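Local coordinates for uncharacterized protein Q99UF4 (Staphylococcus aureus, PDB 3B2N) that probably acts as a DNA-binding transcriptional response regulator of the LuxR family, its CheY-like receiver domain receiving the signal that controls the output, at residues R108-E111 / E112-T116; K43-E47 / Y48-V52; L65-L68 / A69-K73; E93-V97 / N98-A102. One frame throughout, in Å; residues are numbered along the deposited sequence.

Interaction 1 of 4, residues R108-E111 / E112-T116; sequences RSIE and ELVET
Glu112 folds back over the start of its own helix and brings one carboxylate oxygen, OE1, to two donors, the backbone N of Ser109 and NE of Arg108. The first bond is the firm one: Ser109 N to Glu112 OE1 measures 2.9 Å, with the N-H meeting the anti side of the carboxylate 21° out of its plane. The second is weak, a salt bridge of 3.4 Å between Arg108 NE and Glu112 OE1, in which the oxygen sits at the guanidinium edge while the two planar groups stand 65° apart. The bends at chi2 and chi3 of Arg108 bring NE round to Glu112 OE1.

Ser109 returns the favour. With OG turned between its backbone N and carbonyl carbon, it accepts from Glu112 N at 3.1 Å and an N-H...O angle of 169°. This reciprocal pair is a capping box, with Ser109 as N-cap of helix 110-121, the last helix of the receiver domain. One turn on, Thr116 OG1 donates to Glu112 O at 3.0 Å, joining Thr116 N on that carbonyl. Inward, Ile110 and Val114 face helix 13-26 and Leu113 reaches strand 79-84.

A carboxylate beside the first N-H groups of a helix would be favoured by the dipole there, and the nearby guanidinium would add to that, so Glu112 is probably ionised.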
loop_
_atom_site.group_PDB
_atom_site.type_symbol
_atom_site.label_atom_id
_atom_site.label_comp_id
_atom_site.label_asym_id
_atom_site.label_seq_id
_atom_site.Cartn_x
_atom_site.Cartn_y
_atom_site.Cartn_z
ATOM N N ARG A 108 7.180 -4.554 11.645
ATOM C CA ARG A 108 6.456 -3.470 12.320
ATOM C C ARG A 108 5.054 -3.930 12.569
ATOM O O ARG A 108 4.538 -4.755 11.807
ATOM C CB ARG A 108 6.389 -2.226 11.385
ATOM C CG ARG A 108 7.757 -1.718 10.884
ATOM C CD ARG A 108 8.461 -0.822 11.924
ATOM N NE ARG A 108 9.055 -1.630 12.969
ATOM C CZ ARG A 108 10.200 -2.314 12.853
ATOM N NH1 ARG A 108 10.629 -3.024 13.899
ATOM N NH2 ARG A 108 10.913 -2.309 11.709
ATOM N N SER A 109 4.415 -3.386 13.603
ATOM C CA SER A 109 3.003 -3.662 13.865
ATOM C C SER A 109 2.097 -2.801 12.990
ATOM O O SER A 109 2.552 -1.828 12.382
ATOM C CB SER A 109 2.681 -3.335 15.325
ATOM O OG SER A 109 2.858 -1.940 15.561
ATOM N N ILE A 110 0.801 -3.139 12.959
ATOM C CA ILE A 110 -0.210 -2.317 12.284
ATOM C C ILE A 110 -0.307 -0.902 12.930
ATOM O O ILE A 110 -0.414 0.111 12.219
ATOM C CB ILE A 110 -1.591 -3.083 12.118
ATOM C CG1 ILE A 110 -1.409 -4.178 11.045
ATOM C CG2 ILE A 110 -2.763 -2.083 11.771
ATOM C CD1 ILE A 110 -2.587 -5.137 10.825
ATOM N N GLU A 111 -0.164 -0.835 14.237
ATOM C CA GLU A 111 -0.050 0.457 14.975
ATOM C C GLU A 111 1.064 1.334 14.413
ATOM O O GLU A 111 0.857 2.521 14.162
ATOM C CB GLU A 111 0.303 0.243 16.460
ATOM C CG GLU A 111 -0.753 -0.382 17.306
ATOM C CD GLU A 111 -0.779 -1.933 17.262
ATOM O OE1 GLU A 111 -0.469 -2.583 16.206
ATOM O OE2 GLU A 111 -1.135 -2.504 18.326
ATOM N N GLU A 112 2.266 0.765 14.249
ATOM C CA GLU A 112 3.389 1.508 13.598
ATOM C C GLU A 112 3.073 1.862 12.133
ATOM O O GLU A 112 3.343 2.961 11.647
ATOM C CB GLU A 112 4.670 0.691 13.732
ATOM C CG GLU A 112 5.094 0.571 15.225
ATOM C CD GLU A 112 6.212 -0.441 15.494
ATOM O OE1 GLU A 112 6.264 -1.502 14.844
ATOM O OE2 GLU A 112 7.050 -0.171 16.384
ATOM N N LEU A 113 2.439 0.931 11.437
ATOM C CA LEU A 113 2.058 1.222 10.067
ATOM C C LEU A 113 1.087 2.421 10.021
ATOM O O LEU A 113 1.248 3.317 9.194
ATOM C CB LEU A 113 1.485 -0.040 9.388
ATOM C CG LEU A 113 0.733 0.174 8.078
ATOM C CD1 LEU A 113 1.702 0.656 7.062
ATOM C CD2 LEU A 113 0.014 -1.095 7.613
ATOM N N VAL A 114 0.101 2.448 10.921
ATOM C CA VAL A 114 -0.830 3.582 11.023
ATOM C C VAL A 114 -0.086 4.897 11.330
ATOM O O VAL A 114 -0.325 5.892 10.675
ATOM C CB VAL A 114 -2.012 3.314 12.034
ATOM C CG1 VAL A 114 -2.707 4.623 12.469
ATOM C CG2 VAL A 114 -3.024 2.257 11.445
ATOM N N GLU A 115 0.832 4.888 12.283
ATOM C CA GLU A 115 1.657 6.087 12.525
ATOM C C GLU A 115 2.348 6.527 11.239
ATOM O O GLU A 115 2.372 7.729 10.918
ATOM C CB GLU A 115 2.762 5.798 13.537
ATOM C CG GLU A 115 2.356 5.449 14.932
ATOM C CD GLU A 115 3.584 5.373 15.840
ATOM O OE1 GLU A 115 3.639 4.472 16.728
ATOM O OE2 GLU A 115 4.502 6.213 15.629
ATOM N N THR A 116 2.902 5.554 10.496
ATOM C CA THR A 116 3.582 5.863 9.252
ATOM C C THR A 116 2.668 6.488 8.192
ATOM O O THR A 116 3.025 7.483 7.569
ATOM C CB THR A 116 4.311 4.628 8.691
ATOM O OG1 THR A 116 5.285 4.188 9.667
ATOM C CG2 THR A 116 4.978 4.986 7.399
#

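Interaction 2 of 4, residues K43-E47 / Y48-V52; sequences KLIEE and YNPNV
Tyr48 lies against Glu47 and Leu44 where helix 38-48 of the CheY-like alpha/beta fold runs out into the loop before strand 52-55. The tight part is the last helical turn. Tyr48 N donates to Leu44 O at 2.7 Å, and Asn49 N reaches Ile45 O at 2.8 Å, a more bent bond with an N-H...O angle of 136°. Asn49 then leaves the helix with positive phi, and Pro50 follows, its CD 3.7 Å from Ile45 O and in apolar contact with Ile45 CG2. This side belongs to the core, with Pro50 packed on Ile7 and Leu32 of the sheet and Ile45 on Val67 and Ile71 of helix 64-73.

The side with Glu47 and Tyr48 is exposed, and no hydrogen bond between side chains of the two segments ties it down. Glu47 and Tyr48 run side by side in the same direction, and the carboxylate lies over one face of the ring, offset toward its rim, with the two planes 34° apart. Glu47 gets there by an extended chain that starts with CG anti to the backbone N (chi1 -177°). Leu44 approaches the same ring at its edge, its methyl in the ring plane, and also touches Ala33 and Thr35 of strand 29-35; Tyr48 itself rests on Leu32. Glu46, on a different side of the helix, sends its carboxylate to Lys74 in a salt bridge. On the ring, CE2 is where both neighbours converge: Tyr48 CE2 is 3.2 Å from Glu47 OE2 and 3.7 Å from Leu44 CD2.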
loop_
_atom_site.group_PDB
_atom_site.type_symbol
_atom_site.label_atom_id
_atom_site.label_comp_id
_atom_site.label_asym_id
_atom_site.label_seq_id
_atom_site.Cartn_x
_atom_site.Cartn_y
_atom_site.Cartn_z
ATOM N N LYS A 43 -6.662 -1.127 -11.153
ATOM C CA LYS A 43 -7.985 -0.778 -11.634
ATOM C C LYS A 43 -8.834 -0.130 -10.533
ATOM O O LYS A 43 -9.446 0.904 -10.757
ATOM C CB LYS A 43 -8.723 -1.991 -12.258
ATOM C CG LYS A 43 -8.041 -2.731 -13.450
ATOM C CD LYS A 43 -7.207 -1.862 -14.432
ATOM C CE LYS A 43 -8.015 -0.807 -15.246
ATOM N NZ LYS A 43 -8.584 -1.262 -16.577
ATOM N N LEU A 44 -8.860 -0.731 -9.348
ATOM C CA LEU A 44 -9.552 -0.143 -8.192
ATOM C C LEU A 44 -9.030 1.273 -7.890
ATOM O O LEU A 44 -9.802 2.198 -7.686
ATOM C CB LEU A 44 -9.404 -1.046 -6.963
ATOM C CG LEU A 44 -10.135 -2.376 -7.092
ATOM C CD1 LEU A 44 -9.533 -3.436 -6.197
ATOM C CD2 LEU A 44 -11.604 -2.175 -6.786
ATOM N N ILE A 45 -7.719 1.429 -7.870
ATOM C CA ILE A 45 -7.102 2.737 -7.647
ATOM C C ILE A 45 -7.597 3.800 -8.647
ATOM O O ILE A 45 -7.990 4.897 -8.250
ATOM C CB ILE A 45 -5.550 2.600 -7.641
ATOM C CG1 ILE A 45 -5.086 1.802 -6.412
ATOM C CG2 ILE A 45 -4.820 3.958 -7.686
ATOM C CD1 ILE A 45 -3.645 1.276 -6.543
ATOM N N GLU A 46 -7.600 3.478 -9.937
ATOM C CA GLU A 46 -8.099 4.431 -10.943
ATOM C C GLU A 46 -9.608 4.679 -10.805
ATOM O O GLU A 46 -10.066 5.806 -10.949
ATOM C CB GLU A 46 -7.750 3.989 -12.370
ATOM C CG GLU A 46 -6.272 4.016 -12.649
ATOM C CD GLU A 46 -5.897 3.308 -13.940
ATOM O OE1 GLU A 46 -4.944 3.786 -14.606
ATOM O OE2 GLU A 46 -6.549 2.284 -14.292
ATOM N N GLU A 47 -10.368 3.632 -10.515
ATOM C CA GLU A 47 -11.787 3.785 -10.260
ATOM C C GLU A 47 -12.072 4.676 -9.037
ATOM O O GLU A 47 -12.895 5.599 -9.143
ATOM C CB GLU A 47 -12.486 2.424 -10.105
ATOM C CG GLU A 47 -14.004 2.510 -9.909
ATOM C CD GLU A 47 -14.631 1.222 -9.353
ATOM O OE1 GLU A 47 -15.872 1.197 -9.172
ATOM O OE2 GLU A 47 -13.903 0.231 -9.098
ATOM N N TYR A 48 -11.411 4.407 -7.898
ATOM C CA TYR A 48 -11.797 5.048 -6.614
ATOM C C TYR A 48 -10.977 6.275 -6.192
ATOM O O TYR A 48 -11.405 7.012 -5.297
ATOM C CB TYR A 48 -11.796 4.050 -5.450
ATOM C CG TYR A 48 -12.902 3.034 -5.480
ATOM C CD1 TYR A 48 -14.208 3.382 -5.103
ATOM C CD2 TYR A 48 -12.647 1.707 -5.870
ATOM C CE1 TYR A 48 -15.237 2.436 -5.133
ATOM C CE2 TYR A 48 -13.645 0.761 -5.913
ATOM C CZ TYR A 48 -14.949 1.118 -5.534
ATOM O OH TYR A 48 -15.957 0.170 -5.563
ATOM N N ASN A 49 -9.809 6.486 -6.809
ATOM C CA ASN A 49 -8.839 7.509 -6.352
ATOM C C ASN A 49 -8.621 7.633 -4.807
ATOM O O ASN A 49 -8.916 8.679 -4.217
ATOM C CB ASN A 49 -9.247 8.862 -6.931
ATOM C CG ASN A 49 -9.458 8.794 -8.420
ATOM O OD1 ASN A 49 -10.603 8.691 -8.902
ATOM N ND2 ASN A 49 -8.347 8.808 -9.172
ATOM N N PRO A 50 -8.078 6.600 -4.149
ATOM C CA PRO A 50 -7.952 6.775 -2.692
ATOM C C PRO A 50 -6.839 7.784 -2.361
ATOM O O PRO A 50 -5.959 8.023 -3.182
ATOM C CB PRO A 50 -7.547 5.370 -2.201
ATOM C CG PRO A 50 -6.792 4.789 -3.378
ATOM C CD PRO A 50 -7.503 5.325 -4.613
ATOM N N ASN A 51 -6.858 8.345 -1.155
ATOM C CA ASN A 51 -5.782 9.233 -0.706
ATOM C C ASN A 51 -4.433 8.471 -0.582
ATOM O O ASN A 51 -3.355 8.964 -0.941
ATOM C CB ASN A 51 -6.191 9.848 0.632
ATOM C CG ASN A 51 -7.497 10.621 0.542
ATOM O OD1 ASN A 51 -8.376 10.502 1.389
ATOM N ND2 ASN A 51 -7.627 11.414 -0.493
ATOM N N VAL A 52 -4.523 7.229 -0.153
ATOM C CA VAL A 52 -3.346 6.452 0.205
ATOM C C VAL A 52 -3.575 5.026 -0.267
ATOM O O VAL A 52 -4.721 4.501 -0.225
ATOM C CB VAL A 52 -3.161 6.365 1.792
ATOM C CG1 VAL A 52 -1.966 5.480 2.171
ATOM C CG2 VAL A 52 -3.051 7.749 2.451
#

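Interaction 3 of 4, residues L65-L68 / A69-K73; sequences LEVL and AEIRK
Val67 and Ile71, one turn apart, set their side chains at a slant to each other and meet methyl to methyl, Val67 CG1 to Ile71 CD1 at 3.8 Å. The isoleucine chain also drapes over the backbone beneath it: CG1 lies anti to its own carbonyl carbon (chi1 -68°), which places Ile71 CG1 3.3 Å from Val67 O, the same oxygen that accepts from Ile71 N at 3.0 Å.

Leu68 and Arg72 repeat the slanting approach further round the helix. Leu68 CD1 comes within 3.9 Å of Arg72 NE, meeting the guanidinium obliquely, while Arg72 CG packs 3.4 Å from Leu68 O. Helix 64-73 is the crossover of the beta-alpha-beta unit between strands 52-55 and 79-84. The two pairs have different neighbours, Val67 touching Met42 of helix 38-48 and Leu68 touching Asn98 and Val100 in the loop after helix 89-97, but Ile71 and Leu68 share Val80.

Arg72 bends at chi2 (-65°), beyond which its guanidinium is held by a salt bridge from NH1 to Asp101, which NH1 supplements with Asp99 O, and by a bond from NH2 to Ile78 O. Glu70, on another side of the helix, extends its chain to a salt bridge with Lys74.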
loop_
_atom_site.group_PDB
_atom_site.type_symbol
_atom_site.label_atom_id
_atom_site.label_comp_id
_atom_site.label_asym_id
_atom_site.label_seq_id
_atom_site.Cartn_x
_atom_site.Cartn_y
_atom_site.Cartn_z
ATOM N N LEU A 65 5.499 -2.838 -6.761
ATOM C CA LEU A 65 6.461 -1.939 -7.381
ATOM C C LEU A 65 6.037 -1.494 -8.786
ATOM O O LEU A 65 6.218 -0.331 -9.138
ATOM C CB LEU A 65 7.864 -2.577 -7.402
ATOM C CG LEU A 65 8.615 -2.872 -6.073
ATOM C CD1 LEU A 65 9.870 -3.790 -6.307
ATOM C CD2 LEU A 65 9.004 -1.572 -5.316
ATOM N N GLU A 66 5.509 -2.409 -9.594
ATOM C CA GLU A 66 4.872 -2.030 -10.868
ATOM C C GLU A 66 3.628 -1.119 -10.684
ATOM O O GLU A 66 3.395 -0.212 -11.459
ATOM C CB GLU A 66 4.490 -3.280 -11.647
ATOM C CG GLU A 66 5.699 -4.087 -12.060
ATOM C CD GLU A 66 5.355 -5.464 -12.575
ATOM O OE1 GLU A 66 4.478 -6.179 -12.016
ATOM O OE2 GLU A 66 6.005 -5.851 -13.567
ATOM N N VAL A 67 2.814 -1.391 -9.675
ATOM C CA VAL A 67 1.676 -0.515 -9.374
ATOM C C VAL A 67 2.206 0.889 -8.966
ATOM O O VAL A 67 1.739 1.895 -9.467
ATOM C CB VAL A 67 0.782 -1.099 -8.261
ATOM C CG1 VAL A 67 -0.319 -0.094 -7.820
ATOM C CG2 VAL A 67 0.123 -2.437 -8.724
ATOM N N LEU A 68 3.180 0.945 -8.056
ATOM C CA LEU A 68 3.795 2.223 -7.669
ATOM C C LEU A 68 4.324 2.946 -8.904
ATOM O O LEU A 68 4.036 4.136 -9.105
ATOM C CB LEU A 68 4.933 1.984 -6.650
ATOM C CG LEU A 68 5.977 3.111 -6.455
ATOM C CD1 LEU A 68 5.314 4.344 -5.835
ATOM C CD2 LEU A 68 7.073 2.622 -5.541
ATOM N N ALA A 69 5.064 2.237 -9.752
ATOM C CA ALA A 69 5.600 2.876 -10.952
ATOM C C ALA A 69 4.497 3.479 -11.808
ATOM O O ALA A 69 4.660 4.580 -12.340
ATOM C CB ALA A 69 6.485 1.919 -11.783
ATOM N N GLU A 70 3.363 2.775 -11.930
ATOM C CA GLU A 70 2.309 3.278 -12.823
ATOM C C GLU A 70 1.607 4.489 -12.235
ATOM O O GLU A 70 1.257 5.419 -12.964
ATOM C CB GLU A 70 1.273 2.198 -13.165
ATOM C CG GLU A 70 0.442 2.559 -14.378
ATOM C CD GLU A 70 -0.536 1.474 -14.744
ATOM O OE1 GLU A 70 -0.187 0.276 -14.599
ATOM O OE2 GLU A 70 -1.659 1.816 -15.186
ATOM N N ILE A 71 1.380 4.472 -10.921
ATOM C CA ILE A 71 0.784 5.635 -10.217
ATOM C C ILE A 71 1.669 6.874 -10.431
ATOM O O ILE A 71 1.159 8.015 -10.613
ATOM C CB ILE A 71 0.656 5.320 -8.703
ATOM C CG1 ILE A 71 -0.385 4.237 -8.486
ATOM C CG2 ILE A 71 0.256 6.573 -7.843
ATOM C CD1 ILE A 71 -0.340 3.663 -7.067
ATOM N N ARG A 72 2.988 6.666 -10.414
ATOM C CA ARG A 72 3.897 7.809 -10.585
ATOM C C ARG A 72 3.945 8.264 -12.041
ATOM O O ARG A 72 3.852 9.440 -12.287
ATOM C CB ARG A 72 5.299 7.526 -10.046
ATOM C CG ARG A 72 5.300 7.265 -8.548
ATOM C CD ARG A 72 4.890 8.447 -7.700
ATOM N NE ARG A 72 5.059 8.179 -6.270
ATOM C CZ ARG A 72 4.104 8.333 -5.356
ATOM N NH1 ARG A 72 4.360 8.046 -4.087
ATOM N NH2 ARG A 72 2.894 8.787 -5.710
ATOM N N LYS A 73 4.025 7.332 -12.994
ATOM C CA LYS A 73 3.992 7.687 -14.419
ATOM C C LYS A 73 2.784 8.575 -14.703
ATOM O O LYS A 73 2.886 9.548 -15.446
ATOM C CB LYS A 73 3.974 6.436 -15.329
ATOM C CG LYS A 73 5.233 5.515 -15.240
ATOM C CD LYS A 73 6.501 6.023 -16.002
ATOM C CE LYS A 73 7.716 5.060 -15.786
ATOM N NZ LYS A 73 9.058 5.496 -16.363
#

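Interaction 4 of 4, residues E93-V97 / N98-A102; sequences EKAVV and NDVDA
Asn98, just past helix 89-97, grips Lys94 O twice. Asn98 ND2 donates to Lys94 O at 2.8 Å, with the oxygen close to the plane of the amide, and Asn98 N donates to Lys94 O at 3.2 Å. The two donors reach that oxygen from opposite faces of the carbonyl plane; one carbonyl thus takes a main-chain and a side-chain bond from the same residue. Asn98 CG is anti to its carbonyl carbon (chi1 -81°), a setting that folds the amide back along the helix; Asn98 ND2 also passes 3.7 Å from Val97 CG1, the two side chains crossing at a slant. A weak further bond runs from Asn98 N to Ala95 O.

Next comes Asp99, whose positive phi (62°) turns the chain and makes it the C' residue of a Schellman motif. Asp99 N bonds to Val96 O at 2.8 Å, approaching from well above the carbonyl plane.

Val100 completes the motif: Val100 N donates to Ala95 O at 3.1 Å. The side chain turns back toward the helix, Val100 CG1 resting 3.8 Å from Ala95 CB. This is the hydrophobic partner of the polar cap, joining the residue after the turn to the last turns of the helix.

Asp101 and Ala102 then carry the chain into the edge strand 102-105. Asn98 touches Ala69 of helix 64-73, Val100 packs on Ile82 of strand 79-84, Asp101 accepts from Val80 N of that strand, and Ala102 lies against Thr116 and Val120 of helix 110-121.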
loop_
_atom_site.group_PDB
_atom_site.type_symbol
_atom_site.label_atom_id
_atom_site.label_comp_id
_atom_site.label_asym_id
_atom_site.label_seq_id
_atom_site.Cartn_x
_atom_site.Cartn_y
_atom_site.Cartn_z
ATOM N N GLU A 93 15.615 -0.473 -2.876
ATOM C CA GLU A 93 16.143 0.470 -3.839
ATOM C C GLU A 93 15.137 0.705 -4.972
ATOM O O GLU A 93 15.021 1.834 -5.455
ATOM C CB GLU A 93 17.489 -0.025 -4.410
ATOM C CG GLU A 93 18.521 -0.291 -3.355
ATOM C CD GLU A 93 19.685 -1.154 -3.861
ATOM O OE1 GLU A 93 20.396 -1.724 -2.996
ATOM O OE2 GLU A 93 19.914 -1.261 -5.102
ATOM N N LYS A 94 14.430 -0.344 -5.412
ATOM C CA LYS A 94 13.414 -0.191 -6.484
ATOM C C LYS A 94 12.234 0.687 -6.002
ATOM O O LYS A 94 11.706 1.486 -6.743
ATOM C CB LYS A 94 12.901 -1.548 -7.002
ATOM C CG LYS A 94 13.535 -2.038 -8.281
ATOM C CD LYS A 94 12.981 -3.402 -8.656
ATOM C CE LYS A 94 14.024 -4.509 -8.384
ATOM N NZ LYS A 94 13.458 -5.826 -7.881
ATOM N N ALA A 95 11.859 0.559 -4.745
ATOM C CA ALA A 95 10.771 1.384 -4.178
ATOM C C ALA A 95 11.212 2.845 -4.123
ATOM O O ALA A 95 10.450 3.722 -4.468
ATOM C CB ALA A 95 10.430 0.897 -2.802
ATOM N N VAL A 96 12.468 3.083 -3.727
ATOM C CA VAL A 96 12.965 4.434 -3.504
ATOM C C VAL A 96 13.064 5.135 -4.859
ATOM O O VAL A 96 12.552 6.231 -5.021
ATOM C CB VAL A 96 14.316 4.412 -2.766
ATOM C CG1 VAL A 96 15.015 5.809 -2.778
ATOM C CG2 VAL A 96 14.093 3.900 -1.291
ATOM N N VAL A 97 13.675 4.475 -5.837
ATOM C CA VAL A 97 13.892 5.066 -7.170
ATOM C C VAL A 97 12.516 5.420 -7.789
ATOM O O VAL A 97 12.388 6.393 -8.508
ATOM C CB VAL A 97 14.774 4.180 -8.113
ATOM C CG1 VAL A 97 14.041 2.918 -8.594
ATOM C CG2 VAL A 97 15.150 4.966 -9.372
ATOM N N ASN A 98 11.488 4.648 -7.437
ATOM C CA ASN A 98 10.126 4.907 -7.915
ATOM C C ASN A 98 9.327 5.841 -7.057
ATOM O O ASN A 98 8.116 5.869 -7.171
ATOM C CB ASN A 98 9.393 3.576 -8.055
ATOM C CG ASN A 98 9.748 2.891 -9.362
ATOM O OD1 ASN A 98 9.333 3.349 -10.419
ATOM N ND2 ASN A 98 10.551 1.827 -9.304
ATOM N N ASP A 99 9.999 6.555 -6.169
ATOM C CA ASP A 99 9.365 7.588 -5.357
ATOM C C ASP A 99 8.233 7.083 -4.409
ATOM O O ASP A 99 7.148 7.718 -4.286
ATOM C CB ASP A 99 8.857 8.709 -6.266
ATOM C CG ASP A 99 8.383 9.929 -5.487
ATOM O OD1 ASP A 99 7.458 10.614 -5.980
ATOM O OD2 ASP A 99 8.917 10.186 -4.378
ATOM N N VAL A 100 8.484 5.965 -3.734
ATOM C CA VAL A 100 7.537 5.428 -2.740
ATOM C C VAL A 100 7.441 6.442 -1.573
ATOM O O VAL A 100 8.420 7.100 -1.256
ATOM C CB VAL A 100 7.990 4.027 -2.220
ATOM C CG1 VAL A 100 9.165 4.158 -1.251
ATOM C CG2 VAL A 100 6.778 3.233 -1.605
ATOM N N ASP A 101 6.279 6.596 -0.946
ATOM C CA ASP A 101 6.236 7.506 0.202
ATOM C C ASP A 101 6.772 6.873 1.490
ATOM O O ASP A 101 7.421 7.555 2.300
ATOM C CB ASP A 101 4.831 8.056 0.389
ATOM C CG ASP A 101 4.412 8.890 -0.789
ATOM O OD1 ASP A 101 5.091 9.888 -1.025
ATOM O OD2 ASP A 101 3.486 8.513 -1.523
ATOM N N ALA A 102 6.526 5.578 1.674
ATOM C CA ALA A 102 7.134 4.881 2.792
ATOM C C ALA A 102 7.328 3.403 2.461
ATOM O O ALA A 102 6.553 2.813 1.706
ATOM C CB ALA A 102 6.305 5.065 4.086
#

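All four contacts lie on, or at an end of, helices that flank the parallel sheet of a receiver domain. Interactions 2 and 3 join neighbouring helices: Ile45 CD1 is 3.8 Å from Val67 CG1, while the like-charged Glu46 OE1 and Glu70 OE2 come within 3.9 Å of each other. Interactions 3 and 4 are the closest pair, centres about 10 Å apart, with Arg72 CG packed 3.4 Å from Asn98 O. Interaction 4 reaches interaction 1 through Ala102 CB and Thr116 CG2, 3.6 Å apart. Interactions 1 and 3 lie on opposite sides of the chain's centre, their centres about 23 Å apart. The sodium ion, at Lys24 and Gly27, is about 8 Å from the Val114 side chain.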